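Local structure of uncharacterized protein (Wolinella succinogenes, 3JYG) at residues 44-49 with 67-72; 59-64 with 159-164; 74-79 with 131-136. The protein is of unknown function but belongs to the 6-pyruvoyl tetrahydropterin synthase family and carries a zinc ion held by three histidines. One frame throughout, in Å; residues are numbered along the deposited sequence.

Contact 1 of 3, residues 44-49 with 67-72; sequences GKVIVH and NWFKRF
Phe69 sets the CE2-CZ end of its ring against a pair of methyls, one each from Val46 and Val48, and this meeting of apolar groups makes up the whole contact. At Val48 the approach is the closer one: Val48 CG2 lies 3.8 Å from Phe69 CE2 and comes in obliquely to the ring. Val46 meets the ring through CG1, which sits near the ring plane at the edge, 4.1 Å from Phe69 CZ and just as far from Phe69 CE2. One ring corner is therefore touched by two valines that stand two residues apart on the same side of strand 40-52. In Phe69, CG is anti to the backbone N (chi1 178°), which carries the ring away from the helix toward the strand. The backbones stay well apart, with 9.8 Å between Val48 CA and Phe69 CA.

No hydrogen bond spans the two segments. The backbone bonds run elsewhere: Phe69 belongs to a helix in which Arg71 N donates to Asn67 O at 2.9 Å, whereas Val46 and Val48 bond through their main chains to Phe11 and Lys9 of strand 3-17.

Both segments are part of a helix-on-sheet layer in which helix 67-77 lies against the sheet. Helix 141-155 lies next to it on the same face, Leu152 touching both Val48 and Phe69 and Leu148 reaching Val46. Phe11 of strand 3-17 meets the Phe69 ring edge-to-face, while on the reverse face of strand 40-52 Ile47 packs on Leu169 of strand 162-169 and on Arg175 of the second subunit.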
loop_
_atom_site.group_PDB
_atom_site.type_symbol
_atom_site.label_atom_id
_atom_site.label_comp_id
_atom_site.label_asym_id
_atom_site.label_seq_id
_atom_site.Cartn_x
_atom_site.Cartn_y
_atom_site.Cartn_z
ATOM N N GLY A 44 4.873 3.644 15.081
ATOM C CA GLY A 44 5.570 2.846 14.090
ATOM C C GLY A 44 4.663 1.747 13.577
ATOM O O GLY A 44 3.831 1.217 14.324
ATOM N N LYS A 45 4.796 1.410 12.306
ATOM C CA LYS A 45 4.121 0.202 11.830
ATOM C C LYS A 45 5.089 -0.689 11.061
ATOM O O LYS A 45 5.724 -0.226 10.125
ATOM C CB LYS A 45 2.912 0.580 10.980
ATOM C CG LYS A 45 2.130 -0.616 10.409
ATOM C CD LYS A 45 1.062 -0.099 9.384
ATOM C CE LYS A 45 -0.003 0.738 10.042
ATOM N NZ LYS A 45 -0.912 -0.216 10.797
ATOM N N VAL A 46 5.215 -1.941 11.480
ATOM C CA VAL A 46 6.036 -2.940 10.768
ATOM C C VAL A 46 5.120 -3.731 9.811
ATOM O O VAL A 46 4.069 -4.241 10.248
ATOM C CB VAL A 46 6.718 -3.927 11.714
ATOM C CG1 VAL A 46 7.795 -4.747 10.938
ATOM C CG2 VAL A 46 7.426 -3.192 12.862
ATOM N N ILE A 47 5.505 -3.862 8.538
ATOM C CA ILE A 47 4.791 -4.764 7.640
ATOM C C ILE A 47 5.733 -5.857 7.118
ATOM O O ILE A 47 6.709 -5.549 6.422
ATOM C CB ILE A 47 4.176 -4.025 6.430
ATOM C CG1 ILE A 47 3.449 -2.769 6.904
ATOM C CG2 ILE A 47 3.211 -5.013 5.661
ATOM C CD1 ILE A 47 2.672 -2.006 5.829
ATOM N N VAL A 48 5.413 -7.113 7.438
ATOM C CA VAL A 48 6.252 -8.277 7.060
ATOM C C VAL A 48 5.639 -8.969 5.835
ATOM O O VAL A 48 4.458 -9.300 5.863
ATOM C CB VAL A 48 6.313 -9.299 8.231
ATOM C CG1 VAL A 48 7.029 -10.600 7.818
ATOM C CG2 VAL A 48 6.957 -8.676 9.419
ATOM N N HIS A 49 6.415 -9.155 4.772
ATOM C CA HIS A 49 5.923 -9.834 3.574
ATOM C C HIS A 49 6.605 -11.184 3.446
ATOM O O HIS A 49 7.850 -11.264 3.484
ATOM C CB HIS A 49 6.176 -8.983 2.321
ATOM C CG HIS A 49 5.535 -7.636 2.370
ATOM N ND1 HIS A 49 4.353 -7.361 1.730
ATOM C CD2 HIS A 49 5.919 -6.485 2.977
ATOM C CE1 HIS A 49 4.050 -6.082 1.911
ATOM N NE2 HIS A 49 4.979 -5.536 2.685
ATOM N N ASN A 67 2.833 -14.701 15.237
ATOM C CA ASN A 67 2.496 -14.361 16.640
ATOM C C ASN A 67 3.722 -14.148 17.541
ATOM O O ASN A 67 3.743 -13.248 18.351
ATOM C CB ASN A 67 1.518 -15.387 17.268
ATOM C CG ASN A 67 0.086 -15.262 16.728
ATOM O OD1 ASN A 67 -0.288 -14.282 16.048
ATOM N ND2 ASN A 67 -0.724 -16.274 17.021
ATOM N N TRP A 68 4.735 -14.989 17.401
ATOM C CA TRP A 68 5.999 -14.807 18.133
ATOM C C TRP A 68 6.656 -13.456 17.820
ATOM O O TRP A 68 7.426 -12.912 18.637
ATOM C CB TRP A 68 7.005 -15.919 17.811
ATOM C CG TRP A 68 7.462 -15.823 16.395
ATOM C CD1 TRP A 68 6.811 -16.320 15.305
ATOM C CD2 TRP A 68 8.617 -15.131 15.893
ATOM N NE1 TRP A 68 7.485 -15.991 14.160
ATOM C CE2 TRP A 68 8.602 -15.269 14.486
ATOM C CE3 TRP A 68 9.653 -14.405 16.489
ATOM C CZ2 TRP A 68 9.599 -14.727 13.661
ATOM C CZ3 TRP A 68 10.626 -13.851 15.673
ATOM C CH2 TRP A 68 10.589 -14.022 14.264
ATOM N N PHE A 69 6.398 -12.953 16.619
ATOM C CA PHE A 69 7.013 -11.708 16.202
ATOM C C PHE A 69 6.191 -10.565 16.771
ATOM O O PHE A 69 6.760 -9.575 17.212
ATOM C CB PHE A 69 7.114 -11.625 14.682
ATOM C CG PHE A 69 7.701 -10.327 14.181
ATOM C CD1 PHE A 69 9.067 -10.101 14.241
ATOM C CD2 PHE A 69 6.891 -9.359 13.602
ATOM C CE1 PHE A 69 9.611 -8.943 13.765
ATOM C CE2 PHE A 69 7.425 -8.190 13.109
ATOM C CZ PHE A 69 8.792 -7.970 13.191
ATOM N N LYS A 70 4.857 -10.738 16.792
ATOM C CA LYS A 70 3.948 -9.846 17.495
ATOM C C LYS A 70 4.375 -9.670 18.955
ATOM O O LYS A 70 4.448 -8.559 19.454
ATOM C CB LYS A 70 2.501 -10.377 17.459
ATOM C CG LYS A 70 1.490 -9.324 17.854
ATOM C CD LYS A 70 0.026 -9.687 17.490
ATOM C CE LYS A 70 -0.834 -8.415 17.505
ATOM N NZ LYS A 70 -0.878 -7.808 18.863
ATOM N N ARG A 71 4.667 -10.784 19.619
ATOM C CA ARG A 71 5.034 -10.776 21.025
ATOM C C ARG A 71 6.308 -9.967 21.228
ATOM O O ARG A 71 6.378 -9.147 22.127
ATOM C CB ARG A 71 5.209 -12.197 21.544
ATOM C CG ARG A 71 5.017 -12.309 23.080
ATOM C CD ARG A 71 5.077 -13.778 23.541
ATOM N NE ARG A 71 6.268 -14.384 22.969
ATOM C CZ ARG A 71 6.613 -15.667 23.050
ATOM N NH1 ARG A 71 5.864 -16.542 23.720
ATOM N NH2 ARG A 71 7.727 -16.066 22.450
ATOM N N PHE A 72 7.301 -10.219 20.392
ATOM C CA PHE A 72 8.524 -9.428 20.359
ATOM C C PHE A 72 8.312 -7.895 20.239
ATOM O O PHE A 72 8.784 -7.139 21.081
ATOM C CB PHE A 72 9.469 -9.938 19.264
ATOM C CG PHE A 72 10.705 -9.099 19.124
ATOM C CD1 PHE A 72 11.754 -9.229 20.037
ATOM C CD2 PHE A 72 10.798 -8.126 18.138
ATOM C CE1 PHE A 72 12.904 -8.440 19.941
ATOM C CE2 PHE A 72 11.954 -7.313 18.051
ATOM C CZ PHE A 72 13.004 -7.483 18.958
#

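Contact 2 of 3, residues 59-64 with 159-164; sequences MVTDFA and LGVKVS
Val161 points its side chain at the loop residues Val60 and Thr61, and nearly all of its contact is made by one methyl. From CB the chain divides: CG2 occupies the position between backbone N and carbonyl carbon, and CG1 is turned anti to the carbonyl carbon (chi1 -56°), which carries it into the opposite segment. There Val161 CG1 lies 3.4 Å from Val60 O, a close van der Waals approach to a carbonyl oxygen. Val161 CG1 also meets Val60 CG1 at 3.8 Å, the two side chains crossing at about a right angle, and rests 3.9 Å from Thr61 CB. The contact joins the loop between strand 40-52 and helix 67-77 to the connection leading from helix 141-155 into strand 162-169, near the last residues of strand 40-52. Asp62 shapes the loop next to Thr61 with an Asx turn, Asp62 OD1 accepting from Ala64 N at 2.8 Å through the anti lone pair. One water bridges Thr61 OG1 and Leu159 O, lying 2.7 Å from Thr61 OG1 and donating to Leu159 O. The same hydroxyl is hydrogen-bonded to His65 ND1, and Leu159 CD1 approaches Thr61 OG1 to 4.2 Å. Beyond the loop, Val60 N bonds to Glu142 of the second subunit.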
loop_
_atom_site.group_PDB
_atom_site.type_symbol
_atom_site.label_atom_id
_atom_site.label_comp_id
_atom_site.label_asym_id
_atom_site.label_seq_id
_atom_site.Cartn_x
_atom_site.Cartn_y
_atom_site.Cartn_z
HETATM N N MSE A 59 -2.547 -21.979 1.804
HETATM C CA MSE A 59 -1.796 -20.894 2.412
HETATM C C MSE A 59 -0.341 -20.784 2.017
HETATM O O MSE A 59 0.321 -21.765 1.689
HETATM C CB MSE A 59 -1.876 -21.011 3.931
HETATM C CG MSE A 59 -3.273 -20.831 4.482
HETATM SE SE MSE A 59 -3.112 -21.087 6.434
HETATM C CE MSE A 59 -5.028 -21.237 6.742
ATOM N N VAL A 60 0.161 -19.566 2.060
ATOM C CA VAL A 60 1.606 -19.343 2.046
ATOM C C VAL A 60 2.097 -19.935 3.364
ATOM O O VAL A 60 2.867 -20.900 3.386
ATOM C CB VAL A 60 1.933 -17.837 1.987
ATOM C CG1 VAL A 60 3.409 -17.621 2.338
ATOM C CG2 VAL A 60 1.621 -17.285 0.611
ATOM N N THR A 61 1.619 -19.330 4.455
ATOM C CA THR A 61 1.737 -19.876 5.808
ATOM C C THR A 61 0.655 -19.195 6.665
ATOM O O THR A 61 0.175 -18.089 6.311
ATOM C CB THR A 61 3.200 -19.733 6.368
ATOM O OG1 THR A 61 3.377 -20.563 7.523
ATOM C CG2 THR A 61 3.558 -18.257 6.735
ATOM N N ASP A 62 0.233 -19.816 7.761
ATOM C CA ASP A 62 -0.834 -19.204 8.565
ATOM C C ASP A 62 -0.377 -17.837 9.105
ATOM O O ASP A 62 0.722 -17.758 9.681
ATOM C CB ASP A 62 -1.267 -20.105 9.740
ATOM C CG ASP A 62 -2.636 -19.701 10.298
ATOM O OD1 ASP A 62 -2.740 -18.680 10.998
ATOM O OD2 ASP A 62 -3.635 -20.389 10.010
ATOM N N PHE A 63 -1.205 -16.790 8.918
ATOM C CA PHE A 63 -0.965 -15.460 9.535
ATOM C C PHE A 63 -0.527 -15.569 10.999
ATOM O O PHE A 63 0.351 -14.830 11.401
ATOM C CB PHE A 63 -2.193 -14.506 9.443
ATOM C CG PHE A 63 -2.424 -13.927 8.072
ATOM C CD1 PHE A 63 -1.520 -13.022 7.518
ATOM C CD2 PHE A 63 -3.555 -14.298 7.330
ATOM C CE1 PHE A 63 -1.720 -12.502 6.249
ATOM C CE2 PHE A 63 -3.770 -13.772 6.036
ATOM C CZ PHE A 63 -2.846 -12.865 5.502
ATOM N N ALA A 64 -1.102 -16.507 11.767
ATOM C CA ALA A 64 -0.744 -16.669 13.191
ATOM C C ALA A 64 0.676 -17.124 13.432
ATOM O O ALA A 64 1.153 -17.113 14.581
ATOM C CB ALA A 64 -1.718 -17.605 13.923
ATOM N N LEU A 159 9.358 -22.623 8.569
ATOM C CA LEU A 159 8.028 -22.398 7.972
ATOM C C LEU A 159 7.970 -22.697 6.485
ATOM O O LEU A 159 6.878 -22.727 5.890
ATOM C CB LEU A 159 7.489 -20.990 8.276
ATOM C CG LEU A 159 7.201 -20.628 9.751
ATOM C CD1 LEU A 159 6.581 -19.234 9.828
ATOM C CD2 LEU A 159 6.279 -21.650 10.417
ATOM N N GLY A 160 9.133 -22.931 5.889
ATOM C CA GLY A 160 9.207 -23.252 4.455
ATOM C C GLY A 160 8.901 -22.067 3.556
ATOM O O GLY A 160 8.627 -22.236 2.353
ATOM N N VAL A 161 8.919 -20.852 4.121
ATOM C CA VAL A 161 8.609 -19.658 3.318
ATOM C C VAL A 161 9.800 -18.687 3.359
ATOM O O VAL A 161 10.637 -18.769 4.260
ATOM C CB VAL A 161 7.293 -18.936 3.803
ATOM C CG1 VAL A 161 6.109 -19.891 3.813
ATOM C CG2 VAL A 161 7.488 -18.325 5.172
ATOM N N LYS A 162 9.888 -17.790 2.384
ATOM C CA LYS A 162 10.901 -16.716 2.358
ATOM C C LYS A 162 10.347 -15.407 2.979
ATOM O O LYS A 162 9.170 -15.141 2.869
ATOM C CB LYS A 162 11.267 -16.468 0.890
ATOM C CG LYS A 162 12.141 -15.226 0.613
ATOM C CD LYS A 162 12.097 -14.911 -0.908
ATOM C CE LYS A 162 12.726 -13.548 -1.255
ATOM N NZ LYS A 162 14.123 -13.348 -0.757
ATOM N N VAL A 163 11.180 -14.592 3.630
ATOM C CA VAL A 163 10.789 -13.188 3.912
ATOM C C VAL A 163 11.193 -12.313 2.722
ATOM O O VAL A 163 12.365 -12.113 2.516
ATOM C CB VAL A 163 11.531 -12.608 5.140
ATOM C CG1 VAL A 163 10.934 -11.239 5.527
ATOM C CG2 VAL A 163 11.450 -13.544 6.312
ATOM N N SER A 164 10.244 -11.758 1.972
ATOM C CA SER A 164 10.601 -11.044 0.758
ATOM C C SER A 164 10.959 -9.589 1.021
ATOM O O SER A 164 11.869 -9.012 0.357
ATOM C CB SER A 164 9.510 -11.164 -0.296
ATOM O OG SER A 164 8.360 -10.584 0.212
HETATM O O HOH W 1 4.357 -22.952 6.892
#

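Contact 3 of 3, residues 74-79 with 131-136; sequences DEVLDH and SFVVVR
Val133 packs against Val76 and Leu77 of helix 67-77 and supplies a separate methyl to each of them. Val133 CG2 stands 3.2 Å from Val76 O, a short approach that is van der Waals contact and not a hydrogen bond. The same methyl, Val133 CG2, is more loosely placed against the Val76 side chain, 4.4 Å from Val76 CG1. The other branch, Val133 CG1, meets Leu77 CD2 at 4.0 Å, and these two side chains cross at about a right angle. The CB bond of Val133 points at the helix, and chi1 of 166° then sends CG1 to Leu77 and CG2 to Val76 O.

In the second shell, strand partners fix the valine. Its backbone is hydrogen-bonded to Phe81 and Ile83 of strand 80-84, and Tyr110 of strand 110-113 touches both Val133 and Val76. Leu77 rests on Phe13 of strand 3-17. The residues that follow are held by Asp78, whose OD1 accepts from Cys14 N. Asp78 OD2 takes a bond from His79 ND1 at 2.7 Å, reached from above the carboxylate plane, 51° out of it, with an N-H...acceptor angle of 145°.

A helix with a wider pi-type turn at 74-77 thus sits on strand 132-135, helix-on-sheet packing consistent with the tunnelling fold (T-fold) of the 6-pyruvoyl tetrahydropterin synthase family, in which helices cover one face of a largely antiparallel sheet.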
loop_
_atom_site.group_PDB
_atom_site.type_symbol
_atom_site.label_atom_id
_atom_site.label_comp_id
_atom_site.label_asym_id
_atom_site.label_seq_id
_atom_site.Cartn_x
_atom_site.Cartn_y
_atom_site.Cartn_z
ATOM N N ASP A 74 5.571 -6.285 20.911
ATOM C CA ASP A 74 4.738 -5.887 22.066
ATOM C C ASP A 74 5.578 -5.842 23.366
ATOM O O ASP A 74 5.470 -4.898 24.178
ATOM C CB ASP A 74 3.540 -6.851 22.233
ATOM C CG ASP A 74 2.410 -6.640 21.178
ATOM O OD1 ASP A 74 2.479 -5.712 20.319
ATOM O OD2 ASP A 74 1.434 -7.451 21.189
ATOM N N GLU A 75 6.426 -6.858 23.551
ATOM C CA GLU A 75 7.142 -7.044 24.807
ATOM C C GLU A 75 8.456 -6.307 24.864
ATOM O O GLU A 75 8.912 -5.937 25.970
ATOM C CB GLU A 75 7.295 -8.533 25.161
ATOM C CG GLU A 75 5.915 -9.090 25.551
ATOM C CD GLU A 75 5.878 -10.542 25.902
ATOM O OE1 GLU A 75 6.942 -11.172 25.995
ATOM O OE2 GLU A 75 4.744 -11.070 26.086
ATOM N N VAL A 76 9.059 -6.081 23.686
ATOM C CA VAL A 76 10.392 -5.472 23.623
ATOM C C VAL A 76 10.437 -4.004 23.190
ATOM O O VAL A 76 11.156 -3.213 23.826
ATOM C CB VAL A 76 11.406 -6.323 22.788
ATOM C CG1 VAL A 76 12.780 -5.592 22.683
ATOM C CG2 VAL A 76 11.528 -7.764 23.430
ATOM N N LEU A 77 9.688 -3.654 22.134
ATOM C CA LEU A 77 9.759 -2.321 21.532
ATOM C C LEU A 77 8.645 -1.356 21.914
ATOM O O LEU A 77 8.875 -0.163 21.935
ATOM C CB LEU A 77 9.851 -2.413 20.002
ATOM C CG LEU A 77 10.943 -3.344 19.449
ATOM C CD1 LEU A 77 10.849 -3.349 17.936
ATOM C CD2 LEU A 77 12.329 -2.848 19.862
ATOM N N ASP A 78 7.451 -1.851 22.247
ATOM C CA ASP A 78 6.328 -0.920 22.455
ATOM C C ASP A 78 6.512 -0.133 23.746
ATOM O O ASP A 78 6.866 -0.716 24.762
ATOM C CB ASP A 78 4.991 -1.639 22.484
ATOM C CG ASP A 78 3.818 -0.665 22.594
ATOM O OD1 ASP A 78 3.677 0.259 21.739
ATOM O OD2 ASP A 78 3.067 -0.787 23.598
ATOM N N HIS A 79 6.263 1.179 23.688
ATOM C CA HIS A 79 6.404 2.044 24.860
ATOM C C HIS A 79 7.827 2.114 25.372
ATOM O O HIS A 79 8.063 2.127 26.586
ATOM C CB HIS A 79 5.392 1.639 25.963
ATOM C CG HIS A 79 4.009 2.164 25.698
ATOM N ND1 HIS A 79 3.213 1.695 24.671
ATOM C CD2 HIS A 79 3.320 3.182 26.270
ATOM C CE1 HIS A 79 2.093 2.396 24.630
ATOM N NE2 HIS A 79 2.126 3.296 25.599
ATOM N N SER A 131 12.912 1.998 30.352
ATOM C CA SER A 131 12.515 2.515 29.010
ATOM C C SER A 131 13.431 2.104 27.858
ATOM O O SER A 131 12.992 1.956 26.741
ATOM C CB SER A 131 12.465 4.027 28.995
ATOM O OG SER A 131 11.826 4.538 30.127
ATOM N N PHE A 132 14.722 1.932 28.107
ATOM C CA PHE A 132 15.668 1.908 26.978
ATOM C C PHE A 132 15.844 0.569 26.293
ATOM O O PHE A 132 15.969 -0.465 26.966
ATOM C CB PHE A 132 17.040 2.396 27.433
ATOM C CG PHE A 132 17.078 3.846 27.728
ATOM C CD1 PHE A 132 16.964 4.787 26.695
ATOM C CD2 PHE A 132 17.206 4.303 29.065
ATOM C CE1 PHE A 132 16.984 6.141 26.977
ATOM C CE2 PHE A 132 17.241 5.672 29.326
ATOM C CZ PHE A 132 17.149 6.573 28.307
ATOM N N VAL A 133 15.828 0.610 24.949
ATOM C CA VAL A 133 16.176 -0.542 24.141
ATOM C C VAL A 133 17.425 -0.092 23.414
ATOM O O VAL A 133 17.383 0.882 22.660
ATOM C CB VAL A 133 15.069 -0.862 23.121
ATOM C CG1 VAL A 133 15.564 -1.840 22.069
ATOM C CG2 VAL A 133 13.847 -1.481 23.865
ATOM N N VAL A 134 18.537 -0.771 23.690
ATOM C CA VAL A 134 19.805 -0.310 23.153
ATOM C C VAL A 134 20.152 -1.120 21.919
ATOM O O VAL A 134 20.093 -2.349 21.961
ATOM C CB VAL A 134 20.943 -0.346 24.212
ATOM C CG1 VAL A 134 22.274 0.184 23.607
ATOM C CG2 VAL A 134 20.541 0.473 25.464
ATOM N N VAL A 135 20.507 -0.437 20.822
ATOM C CA VAL A 135 20.748 -1.145 19.543
ATOM C C VAL A 135 22.068 -0.682 18.925
ATOM O O VAL A 135 22.530 0.396 19.226
ATOM C CB VAL A 135 19.574 -0.956 18.491
ATOM C CG1 VAL A 135 18.250 -1.752 18.910
ATOM C CG2 VAL A 135 19.332 0.554 18.146
ATOM N N ARG A 136 22.627 -1.457 18.005
ATOM C CA ARG A 136 23.922 -1.088 17.402
ATOM C C ARG A 136 23.774 -0.423 16.041
ATOM O O ARG A 136 24.369 -0.910 15.068
ATOM C CB ARG A 136 24.798 -2.359 17.229
ATOM C CG ARG A 136 25.219 -3.058 18.538
ATOM C CD ARG A 136 26.082 -4.360 18.218
ATOM N NE ARG A 136 27.287 -3.991 17.495
ATOM C CZ ARG A 136 27.985 -4.751 16.631
ATOM N NH1 ARG A 136 27.626 -5.993 16.313
ATOM N NH2 ARG A 136 29.050 -4.207 16.070
#

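How the contacts relate
After strand 3-17, the first segment of these contacts lies on strand 40-52, and contact 1 closes a short loop by bringing helix 67-77 back onto it. Contact 2 starts inside that loop, at 59-64, and closes only at 159-164, tying the loop to the approach of strand 162-169; contacts 1 and 2 therefore cross. Contact 3 follows contact 1 in series, joins helix 67-77 to strand 132-135 and is nested inside the long loop that contact 2 closes. Contacts 1 and 3 share that helix, where Phe72 CE2 packs 4.1 Å from Leu77 CD1. Contacts 1 and 2 meet through neighbouring strands, with His49 O a probable hydrogen-bond partner of Ser164 N. All three reach one sheet.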